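Local coordinates for protein adenosine kinase, putative (Trypanosoma brucei, PDB 3OTX) that probably phosphorylates adenosine to AMP with ATP and magnesium in purine salvage, and is caught here with the inhibitor bis(adenosine)-5'-pentaphosphate bound, at residues Tyr11-Pro16 with Gly170-Val175; Val86-Cys91 with Met112-Thr117; Phe194-Ser199 with Pro216-Ile221. The protein carries 1 engineered substitution. All coordinates share one frame; numbering follows the deposited sequence. Where two conformers were deposited one is given.

How the interactions relate
All three contacts lie along the large, mainly parallel sheet of this PfkB-family (ribokinase-like) kinase. Interaction 1 is the middle one and the one that touches the ligand: its centre is about 11 Å from that of interaction 2 and 12 Å from that of interaction 3, which are themselves 20 Å apart and do not meet. Neighbouring strands join interactions 1 and 2, with Val12 O 2.8 Å from Val89 N and Val12 N 2.9 Å from Thr87 O. Interaction 3 reaches interaction 1 through Ser199 OG, 3.1 Å from Phe171 N. At their nearest atoms, the side chains of Tyr88 and Leu198 remain about 7 and 9 Å from the bound AP5.

Interaction 1 of 3, residues Tyr11-Pro16 with Gly170-Val175; sequences YVQCNP and GFTLTV. With AP5 (bis(adenosine)-5'-pentaphosphate), chain C.
Phe171 covers a face of one adenine of AP5 while Asn15 bonds its N1B at the edge, where the end of strand 10-13 meets the 3-10 turn after strand 165-169. The Phe171 ring lies against the base with the two planes nearly parallel (about 8°): AP5 C6B sits over one ring face, 3.3 Å above the plane and offset toward the rim. Phe171 CB comes to 3.3 Å from AP5 N1B. Asn15 ND2 donates to AP5 N1B at 3.1 Å in a nearly straight bond, N-H...N 171°. The same amide nitrogen also reaches the backbone of the turn, in a weak 3.5 Å bond to Phe171 O. With CG beside its own backbone N (chi1 -55°), the Asn15 amide is swung across to the turn.

Next along the turn, Thr172 presses its methyl onto the strand, CG2 lying 3.3 Å from Gln13 O and 3.6 Å from Cys14 CA. Its hydroxyl bonds to Ser169 O, which fixes the rotation that aims the methyl at the strand. Val175 comes at the Asn15 amide from the opposite direction, its CG2 3.5 Å from Asn15 OD1, with Leu140 of strand 133-141 packed against both side chains. Beside the base, Cys14 SG rests 3.6 Å from AP5 C2B and accepts a weak bond from Asn15 N.

Both partners of the base belong to the adenosine-binding site. A straight N-H donor at AP5 N1B is consistent with recognition of an unprotonated adenine N1, while the phenyl face helps to keep the base in the plane of that bond.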
loop_
_atom_site.group_PDB
_atom_site.type_symbol
_atom_site.label_atom_id
_atom_site.label_comp_id
_atom_site.label_asym_id
_atom_site.label_seq_id
_atom_site.Cartn_x
_atom_site.Cartn_y
_atom_site.Cartn_z
ATOM N N TYR A 11 12.044 2.378 -3.985
ATOM C CA TYR A 11 11.906 3.135 -2.755
ATOM C C TYR A 11 10.454 3.105 -2.362
ATOM O O TYR A 11 9.598 3.522 -3.161
ATOM C CB TYR A 11 12.322 4.590 -3.027
ATOM C CG TYR A 11 12.201 5.536 -1.847
ATOM C CD1 TYR A 11 13.352 5.849 -1.094
ATOM C CD2 TYR A 11 10.975 6.136 -1.510
ATOM C CE1 TYR A 11 13.276 6.703 -0.001
ATOM C CE2 TYR A 11 10.885 7.012 -0.398
ATOM C CZ TYR A 11 12.041 7.277 0.342
ATOM O OH TYR A 11 11.950 8.151 1.406
ATOM N N VAL A 12 10.160 2.631 -1.149
ATOM C CA VAL A 12 8.782 2.589 -0.666
ATOM C C VAL A 12 8.676 3.406 0.609
ATOM O O VAL A 12 9.546 3.303 1.478
ATOM C CB VAL A 12 8.387 1.131 -0.302
ATOM C CG1 VAL A 12 6.988 1.056 0.389
ATOM C CG2 VAL A 12 8.449 0.226 -1.533
ATOM N N GLN A 13 7.604 4.189 0.742
ATOM C CA GLN A 13 7.379 4.962 1.973
ATOM C C GLN A 13 5.939 4.786 2.406
ATOM O O GLN A 13 4.991 4.869 1.589
ATOM C CB GLN A 13 7.739 6.446 1.749
ATOM C CG GLN A 13 7.553 7.336 3.003
ATOM C CD GLN A 13 8.366 8.620 2.969
ATOM O OE1 GLN A 13 7.961 9.655 3.553
ATOM N NE2 GLN A 13 9.513 8.573 2.332
ATOM N N CYS A 14 5.771 4.541 3.710
ATOM C CA CYS A 14 4.433 4.359 4.271
ATOM C C CYS A 14 4.571 4.460 5.803
ATOM O O CYS A 14 5.564 5.012 6.337
ATOM C CB CYS A 14 3.887 2.991 3.815
ATOM S SG CYS A 14 2.135 2.686 4.149
ATOM N N ASN A 15 3.552 3.965 6.493
ATOM C CA ASN A 15 3.465 3.981 7.960
ATOM C C ASN A 15 3.637 2.570 8.466
ATOM O O ASN A 15 2.792 1.709 8.180
ATOM C CB ASN A 15 2.064 4.466 8.344
ATOM C CG ASN A 15 1.721 5.813 7.708
ATOM O OD1 ASN A 15 2.551 6.716 7.706
ATOM N ND2 ASN A 15 0.476 5.965 7.173
ATOM N N PRO A 16 4.746 2.292 9.177
ATOM C CA PRO A 16 4.978 0.907 9.578
ATOM C C PRO A 16 4.112 0.618 10.813
ATOM O O PRO A 16 4.197 1.336 11.813
ATOM C CB PRO A 16 6.487 0.861 9.889
ATOM C CG PRO A 16 6.892 2.287 10.125
ATOM C CD PRO A 16 5.939 3.157 9.361
ATOM N N GLY A 170 -1.259 5.774 -0.528
ATOM C CA GLY A 170 -2.128 6.915 -0.310
ATOM C C GLY A 170 -2.176 7.274 1.167
ATOM O O GLY A 170 -2.344 8.426 1.523
ATOM N N PHE A 171 -2.015 6.283 2.026
ATOM C CA PHE A 171 -1.974 6.547 3.480
ATOM C C PHE A 171 -0.906 7.527 3.945
ATOM O O PHE A 171 -1.101 8.184 4.980
ATOM C CB PHE A 171 -1.780 5.234 4.216
ATOM C CG PHE A 171 -2.947 4.274 4.119
ATOM C CD1 PHE A 171 -2.711 2.948 3.698
ATOM C CD2 PHE A 171 -4.214 4.654 4.507
ATOM C CE1 PHE A 171 -3.799 2.010 3.693
ATOM C CE2 PHE A 171 -5.330 3.731 4.503
ATOM C CZ PHE A 171 -5.098 2.420 4.096
ATOM N N THR A 172 0.157 7.696 3.158
ATOM C CA THR A 172 1.162 8.720 3.484
ATOM C C THR A 172 0.612 10.150 3.427
ATOM O O THR A 172 1.177 11.030 4.037
ATOM C CB THR A 172 2.412 8.646 2.579
ATOM O OG1 THR A 172 2.037 8.890 1.226
ATOM C CG2 THR A 172 3.065 7.269 2.691
ATOM N N LEU A 173 -0.516 10.360 2.759
ATOM C CA LEU A 173 -1.021 11.722 2.568
ATOM C C LEU A 173 -1.586 12.302 3.864
ATOM O O LEU A 173 -1.820 13.510 3.964
ATOM C CB LEU A 173 -2.090 11.714 1.469
ATOM C CG LEU A 173 -1.477 11.332 0.115
ATOM C CD1 LEU A 173 -2.566 11.044 -0.923
ATOM C CD2 LEU A 173 -0.532 12.434 -0.420
ATOM N N THR A 174 -1.807 11.433 4.852
ATOM C CA THR A 174 -2.319 11.932 6.147
ATOM C C THR A 174 -1.226 12.427 7.104
ATOM O O THR A 174 -1.543 12.998 8.163
ATOM C CB THR A 174 -3.192 10.905 6.897
ATOM O OG1 THR A 174 -2.347 9.989 7.629
ATOM C CG2 THR A 174 -4.099 10.158 5.960
ATOM N N VAL A 175 0.033 12.215 6.732
ATOM C CA VAL A 175 1.178 12.554 7.583
ATOM C C VAL A 175 1.692 13.932 7.147
ATOM O O VAL A 175 1.253 14.954 7.698
ATOM C CB VAL A 175 2.246 11.447 7.579
ATOM C CG1 VAL A 175 3.461 11.866 8.444
ATOM C CG2 VAL A 175 1.612 10.102 8.098
HETATM P PA AP5 C . -8.854 -6.764 -4.727
HETATM O O1A AP5 C . -9.994 -7.373 -3.916
HETATM O O2A AP5 C . -9.311 -5.893 -5.880
HETATM O O3A AP5 C . -7.855 -5.860 -3.845
HETATM P PB AP5 C . -8.256 -4.874 -2.632
HETATM O O1B AP5 C . -9.706 -4.498 -2.648
HETATM O O2B AP5 C . -7.257 -3.769 -2.641
HETATM O O3B AP5 C . -7.976 -5.868 -1.420
HETATM P PG AP5 C . -8.445 -5.894 0.101
HETATM O O1G AP5 C . -8.377 -7.321 0.548
HETATM O O2G AP5 C . -9.850 -5.388 0.343
HETATM O O3G AP5 C . -7.289 -5.084 0.747
HETATM P PD AP5 C . -7.036 -4.662 2.287
HETATM O O1D AP5 C . -8.112 -5.143 3.244
HETATM O O2D AP5 C . -6.719 -3.194 2.241
HETATM O O3D AP5 C . -5.731 -5.544 2.622
HETATM P PE AP5 C . -4.201 -5.118 2.340
HETATM O O1E AP5 C . -4.109 -4.418 1.014
HETATM O O2E AP5 C . -3.300 -6.330 2.570
HETATM O O5F AP5 C . -7.893 -7.965 -5.178
HETATM C C5F AP5 C . -6.639 -7.701 -5.808
HETATM C C4F AP5 C . -6.231 -8.913 -6.609
HETATM O O4F AP5 C . -6.233 -10.077 -5.771
HETATM C C3F AP5 C . -7.195 -9.292 -7.729
HETATM O O3F AP5 C . -6.870 -8.582 -8.899
HETATM C C2F AP5 C . -7.038 -10.782 -7.833
HETATM O O2F AP5 C . -5.893 -11.089 -8.588
HETATM C C1F AP5 C . -6.758 -11.191 -6.383
HETATM N N9A AP5 C . -7.983 -11.576 -5.626
HETATM C C8A AP5 C . -8.600 -10.848 -4.604
HETATM N N7A AP5 C . -9.671 -11.570 -4.173
HETATM C C5A AP5 C . -9.731 -12.725 -4.876
HETATM C C6A AP5 C . -10.562 -13.823 -4.832
HETATM N N6A AP5 C . -11.508 -13.955 -3.899
HETATM N N1A AP5 C . -10.331 -14.864 -5.698
HETATM C C2A AP5 C . -9.275 -14.853 -6.595
HETATM N N3A AP5 C . -8.443 -13.754 -6.621
HETATM C C4A AP5 C . -8.650 -12.729 -5.771
HETATM O O5J AP5 C . -3.903 -4.005 3.485
HETATM C C5J AP5 C . -3.975 -4.367 4.853
HETATM C C4J AP5 C . -2.932 -3.501 5.539
HETATM O O4J AP5 C . -3.366 -2.132 5.594
HETATM C C3J AP5 C . -2.711 -3.853 7.014
HETATM O O3J AP5 C . -1.471 -4.555 7.109
HETATM C C2J AP5 C . -2.706 -2.501 7.744
HETATM O O2J AP5 C . -1.617 -2.344 8.647
HETATM C C1J AP5 C . -2.594 -1.526 6.598
HETATM N N9B AP5 C . -3.099 -0.182 6.916
HETATM C C8B AP5 C . -4.371 0.106 7.330
HETATM N N7B AP5 C . -4.419 1.444 7.559
HETATM C C5B AP5 C . -3.192 1.988 7.286
HETATM C C6B AP5 C . -2.695 3.296 7.339
HETATM N N6B AP5 C . -3.399 4.346 7.793
HETATM N N1B AP5 C . -1.374 3.450 7.016
HETATM C C2B AP5 C . -0.564 2.439 6.553
HETATM N N3B AP5 C . -1.041 1.144 6.544
HETATM C C4B AP5 C . -2.353 0.951 6.875
#

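Interaction 2 of 3, residues Val86-Cys91 with Met112-Thr117; sequences VTYVGC and MAVEHT
Tyr88 and Met112 form the apolar centre of a parallel strand pair, a beta-alpha-beta crossover in which helix 96-108 connects strand 86-89 to strand 111-116. The two side chains run side by side in the same direction, on the face of the sheet where helices 66-76 and 96-108 pack. Met112 is bent at both outer torsions (chi3 -85°), which folds its sulfur back onto the tyrosine: SD lies 3.7 Å from Tyr88 CD2. This is a Met-aromatic contact of oblique type, with Met112 SD 4.6 Å from the centroid of the Tyr88 ring and 54° off its normal. Val114 adds its CG1 methyl at the ring edge, near the plane and 4.1 Å from Tyr88 CD2. Leu68 of helix 66-76 touches both Tyr88 and Met112.

Toward the other face, Val89 packs its CG2 methyl 3.8 Å from Ala113 CB, and Thr87 brings its own methyl against the same alanine.

The backbones are joined around an irregularity. Ala113 is the centre of an inverse gamma turn that interrupts strand 111-116, and its N makes a weak, bent bond of 2.8 Å to Tyr88 O, while its own carbonyl bonds to His150 NE2. Beyond the turn the strands pair again: Glu115 N donates to Gly90 O at 2.9 Å, in the carbonyl plane and with an N-H...O angle of 158°. Val114 CA adds a C-H...O contact to that oxygen. Gly90 N, buried here, finds no partner.

At the polar edge the extended Glu115 runs past Cys91 to bond through OE2 with Ser147 OG. Thr117 OG1 is bonded to Lys119 N, and Cys91 SG ends 3.7 Å from the methyl CG2 of Thr117.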
loop_
_atom_site.group_PDB
_atom_site.type_symbol
_atom_site.label_atom_id
_atom_site.label_comp_id
_atom_site.label_asym_id
_atom_site.label_seq_id
_atom_site.Cartn_x
_atom_site.Cartn_y
_atom_site.Cartn_z
ATOM N N VAL A 86 14.739 -3.270 -2.431
ATOM C CA VAL A 86 13.811 -2.322 -1.843
ATOM C C VAL A 86 14.375 -1.620 -0.614
ATOM O O VAL A 86 15.007 -2.247 0.241
ATOM C CB VAL A 86 12.486 -3.037 -1.414
ATOM C CG1 VAL A 86 11.518 -2.047 -0.705
ATOM C CG2 VAL A 86 11.809 -3.755 -2.576
ATOM N N THR A 87 14.198 -0.302 -0.569
ATOM C CA THR A 87 14.449 0.457 0.653
ATOM C C THR A 87 13.108 0.995 1.110
ATOM O O THR A 87 12.329 1.466 0.303
ATOM C CB THR A 87 15.369 1.658 0.377
ATOM O OG1 THR A 87 16.632 1.164 -0.039
ATOM C CG2 THR A 87 15.554 2.484 1.626
ATOM N N TYR A 88 12.824 0.856 2.399
ATOM C CA TYR A 88 11.560 1.307 2.993
ATOM C C TYR A 88 11.862 2.439 3.956
ATOM O O TYR A 88 12.824 2.360 4.752
ATOM C CB TYR A 88 10.908 0.145 3.776
ATOM C CG TYR A 88 9.662 0.522 4.491
ATOM C CD1 TYR A 88 8.422 0.370 3.883
ATOM C CD2 TYR A 88 9.701 0.988 5.813
ATOM C CE1 TYR A 88 7.211 0.733 4.559
ATOM C CE2 TYR A 88 8.533 1.340 6.489
ATOM C CZ TYR A 88 7.294 1.204 5.867
ATOM O OH TYR A 88 6.134 1.544 6.548
ATOM N N VAL A 89 11.043 3.476 3.883
ATOM C CA VAL A 89 11.133 4.618 4.800
ATOM C C VAL A 89 9.816 4.792 5.564
ATOM O O VAL A 89 8.730 4.803 4.969
ATOM C CB VAL A 89 11.522 5.921 4.033
ATOM C CG1 VAL A 89 11.431 7.185 4.898
ATOM C CG2 VAL A 89 12.962 5.794 3.558
ATOM N N GLY A 90 9.935 4.952 6.884
ATOM C CA GLY A 90 8.835 5.324 7.751
ATOM C C GLY A 90 9.403 5.590 9.133
ATOM O O GLY A 90 10.621 5.601 9.308
ATOM N N CYS A 91 8.528 5.815 10.131
ATOM C CA CYS A 91 8.985 6.208 11.437
ATOM C C CYS A 91 8.403 5.230 12.460
ATOM O O CYS A 91 7.206 4.918 12.420
ATOM C CB CYS A 91 8.576 7.659 11.721
ATOM S SG CYS A 91 9.173 8.305 13.305
ATOM N N MET A 112 15.866 -0.954 5.738
ATOM C CA MET A 112 14.899 -0.210 6.541
ATOM C C MET A 112 15.478 1.134 6.971
ATOM O O MET A 112 16.130 1.248 7.998
ATOM C CB MET A 112 14.475 -1.046 7.769
ATOM C CG MET A 112 13.586 -2.213 7.395
ATOM S SD MET A 112 11.961 -1.704 6.805
ATOM C CE MET A 112 11.016 -1.511 8.341
ATOM N N ALA A 113 15.305 2.134 6.097
ATOM C CA ALA A 113 15.823 3.466 6.354
ATOM C C ALA A 113 14.818 4.239 7.209
ATOM O O ALA A 113 14.289 5.290 6.812
ATOM C CB ALA A 113 16.119 4.178 5.032
ATOM N N VAL A 114 14.537 3.689 8.398
ATOM C CA VAL A 114 13.476 4.230 9.281
ATOM C C VAL A 114 14.011 5.227 10.283
ATOM O O VAL A 114 15.203 5.177 10.668
ATOM C CB VAL A 114 12.711 3.071 10.024
ATOM C CG1 VAL A 114 11.930 2.227 8.990
ATOM C CG2 VAL A 114 13.686 2.207 10.846
ATOM N N GLU A 115 13.136 6.161 10.619
ATOM C CA GLU A 115 13.371 7.115 11.678
ATOM C C GLU A 115 12.976 6.484 12.993
ATOM O O GLU A 115 12.048 5.699 13.002
ATOM C CB GLU A 115 12.501 8.354 11.427
ATOM C CG GLU A 115 12.765 9.499 12.413
ATOM C CD GLU A 115 12.107 10.792 12.020
ATOM O OE1 GLU A 115 11.210 10.772 11.154
ATOM O OE2 GLU A 115 12.469 11.848 12.632
ATOM N N HIS A 116 13.644 6.849 14.084
ATOM C CA HIS A 116 13.168 6.488 15.415
ATOM C C HIS A 116 12.755 7.739 16.125
ATOM O O HIS A 116 13.443 8.772 16.047
ATOM C CB HIS A 116 14.236 5.801 16.269
ATOM C CG HIS A 116 14.683 4.487 15.717
ATOM N ND1 HIS A 116 14.287 3.276 16.246
ATOM C CD2 HIS A 116 15.460 4.199 14.655
ATOM C CE1 HIS A 116 14.828 2.296 15.543
ATOM N NE2 HIS A 116 15.547 2.828 14.574
ATOM N N THR A 117 11.616 7.661 16.799
ATOM C CA THR A 117 11.125 8.779 17.605
ATOM C C THR A 117 10.847 8.300 19.031
ATOM O O THR A 117 10.615 7.097 19.270
ATOM C CB THR A 117 9.843 9.426 16.979
ATOM O OG1 THR A 117 9.425 10.553 17.770
ATOM C CG2 THR A 117 8.672 8.451 16.927
#

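Interaction 3 of 3, residues Phe194-Ser199 with Pro216-Ile221; sequences FMINLS and PYTDII
Phe194 and Asp219 are joined by a side-chain-to-backbone bond beside the pairing of strands 193-197 and 220-224, neighbours in the parallel sheet linked by a helical connection. Phe194 N gives an almost straight bond to Asp219 OD2, 2.9 Å long with an angle of 174°; OD2 accepts it on its anti lone pair, the one away from OD1. Asp219 CG lies opposite its own carbonyl carbon, beside its backbone N (chi1 -53°), which brings OD2 to Phe194 N. At Phe194 O two donors converge: Ile220 N at 3.2 Å, in the carbonyl plane, and Asp219 N at 2.8 Å in a weak, bent bond. Ile196 N then donates to Ile220 O at 3.0 Å.

Apolar packing falls on both faces. Met195, in one of its two conformers, lies alongside Ile220 against helix 300-311. On the other face Leu198 CD2 meets Ile221 CG2 at 4.1 Å.

The Phe194 ring edge meets a hydroxyl, CD2 being 3.7 Å from Thr218 OG1, which is already bonded to Val214 O.

The buried Asp219 carboxylate uses both oxygens: OD2 accepts from Phe194 N, and OD1 is bonded to Tyr255 OH. These two bonds are consistent with an ionised carboxylate.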
loop_
_atom_site.group_PDB
_atom_site.type_symbol
_atom_site.label_atom_id
_atom_site.label_comp_id
_atom_site.label_asym_id
_atom_site.label_seq_id
_atom_site.Cartn_x
_atom_site.Cartn_y
_atom_site.Cartn_z
ATOM N N PHE A 194 7.123 7.484 -10.447
ATOM C CA PHE A 194 6.425 7.683 -9.193
ATOM C C PHE A 194 5.062 7.046 -9.256
ATOM O O PHE A 194 4.308 7.285 -10.208
ATOM C CB PHE A 194 6.280 9.173 -8.865
ATOM C CG PHE A 194 5.802 9.411 -7.458
ATOM C CD1 PHE A 194 6.717 9.465 -6.407
ATOM C CD2 PHE A 194 4.445 9.482 -7.179
ATOM C CE1 PHE A 194 6.293 9.647 -5.107
ATOM C CE2 PHE A 194 3.997 9.661 -5.851
ATOM C CZ PHE A 194 4.931 9.711 -4.812
ATOM N N MET A 195 4.751 6.240 -8.239
ATOM C CA MET A 195 3.517 5.469 -8.200
ATOM C C MET A 195 2.847 5.651 -6.854
ATOM O O MET A 195 3.518 5.665 -5.825
ATOM C CB MET A 195 3.811 3.984 -8.393
ATOM C CG MET A 195 4.794 3.671 -9.494
ATOM S SD MET A 195 5.158 1.923 -9.471
ATOM C CE MET A 195 3.496 1.286 -9.368
ATOM N N ILE A 196 1.529 5.765 -6.871
ATOM C CA ILE A 196 0.753 5.816 -5.628
ATOM C C ILE A 196 -0.389 4.830 -5.683
ATOM O O ILE A 196 -0.885 4.498 -6.784
ATOM C CB ILE A 196 0.161 7.207 -5.348
ATOM C CG1 ILE A 196 -0.691 7.718 -6.515
ATOM C CG2 ILE A 196 1.225 8.177 -5.014
ATOM C CD1 ILE A 196 -1.205 9.111 -6.292
ATOM N N ASN A 197 -0.809 4.344 -4.522
ATOM C CA ASN A 197 -2.062 3.622 -4.397
ATOM C C ASN A 197 -3.053 4.563 -3.732
ATOM O O ASN A 197 -2.664 5.322 -2.877
ATOM C CB ASN A 197 -1.827 2.356 -3.558
ATOM C CG ASN A 197 -3.112 1.602 -3.231
ATOM O OD1 ASN A 197 -3.436 1.423 -2.073
ATOM N ND2 ASN A 197 -3.835 1.173 -4.246
ATOM N N LEU A 198 -4.326 4.474 -4.091
ATOM C CA LEU A 198 -5.330 5.320 -3.454
ATOM C C LEU A 198 -5.658 4.943 -2.009
ATOM O O LEU A 198 -6.201 5.770 -1.271
ATOM C CB LEU A 198 -6.590 5.369 -4.324
ATOM C CG LEU A 198 -6.399 6.003 -5.710
ATOM C CD1 LEU A 198 -7.762 6.172 -6.386
ATOM C CD2 LEU A 198 -5.675 7.369 -5.576
ATOM N N SER A 199 -5.349 3.694 -1.630
ATOM C CA SER A 199 -5.401 3.172 -0.220
ATOM C C SER A 199 -6.759 3.013 0.432
ATOM O O SER A 199 -7.037 1.960 1.021
ATOM C CB SER A 199 -4.511 3.987 0.726
ATOM O OG SER A 199 -3.130 3.889 0.385
ATOM N N PRO A 216 -0.380 15.238 -10.180
ATOM C CA PRO A 216 0.332 15.655 -11.411
ATOM C C PRO A 216 1.712 14.993 -11.558
ATOM O O PRO A 216 2.190 14.800 -12.672
ATOM C CB PRO A 216 0.514 17.153 -11.223
ATOM C CG PRO A 216 -0.500 17.555 -10.209
ATOM C CD PRO A 216 -0.696 16.377 -9.307
ATOM N N TYR A 217 2.349 14.660 -10.431
ATOM C CA TYR A 217 3.691 14.067 -10.455
ATOM C C TYR A 217 3.619 12.542 -10.485
ATOM O O TYR A 217 4.644 11.867 -10.456
ATOM C CB TYR A 217 4.446 14.453 -9.176
ATOM C CG TYR A 217 4.812 15.889 -8.941
ATOM C CD1 TYR A 217 4.045 16.697 -8.089
ATOM C CD2 TYR A 217 5.988 16.423 -9.485
ATOM C CE1 TYR A 217 4.419 18.022 -7.827
ATOM C CE2 TYR A 217 6.375 17.725 -9.224
ATOM C CZ TYR A 217 5.591 18.520 -8.402
ATOM O OH TYR A 217 5.999 19.817 -8.147
ATOM N N THR A 218 2.399 11.997 -10.483
ATOM C CA THR A 218 2.200 10.563 -10.339
ATOM C C THR A 218 2.098 9.921 -11.715
ATOM O O THR A 218 1.178 10.231 -12.490
ATOM C CB THR A 218 0.967 10.267 -9.488
ATOM O OG1 THR A 218 1.156 10.826 -8.168
ATOM C CG2 THR A 218 0.775 8.752 -9.340
ATOM N N ASP A 219 3.053 9.044 -12.028
ATOM C CA ASP A 219 2.960 8.274 -13.266
ATOM C C ASP A 219 1.927 7.136 -13.201
ATOM O O ASP A 219 1.098 7.018 -14.118
ATOM C CB ASP A 219 4.318 7.728 -13.643
ATOM C CG ASP A 219 5.372 8.808 -13.686
ATOM O OD1 ASP A 219 5.302 9.694 -14.554
ATOM O OD2 ASP A 219 6.278 8.786 -12.857
ATOM N N ILE A 220 1.932 6.329 -12.129
ATOM C CA ILE A 220 1.047 5.180 -12.096
ATOM C C ILE A 220 0.158 5.319 -10.855
ATOM O O ILE A 220 0.645 5.511 -9.749
ATOM C CB ILE A 220 1.839 3.860 -12.059
ATOM C CG1 ILE A 220 2.822 3.791 -13.245
ATOM C CG2 ILE A 220 0.882 2.674 -12.024
ATOM C CD1 ILE A 220 3.226 2.383 -13.635
ATOM N N ILE A 221 -1.146 5.246 -11.083
ATOM C CA ILE A 221 -2.118 5.269 -10.025
ATOM C C ILE A 221 -2.727 3.879 -9.947
ATOM O O ILE A 221 -3.232 3.364 -10.944
ATOM C CB ILE A 221 -3.248 6.252 -10.316
ATOM C CG1 ILE A 221 -2.698 7.691 -10.496
ATOM C CG2 ILE A 221 -4.320 6.149 -9.205
ATOM C CD1 ILE A 221 -3.687 8.662 -11.105
#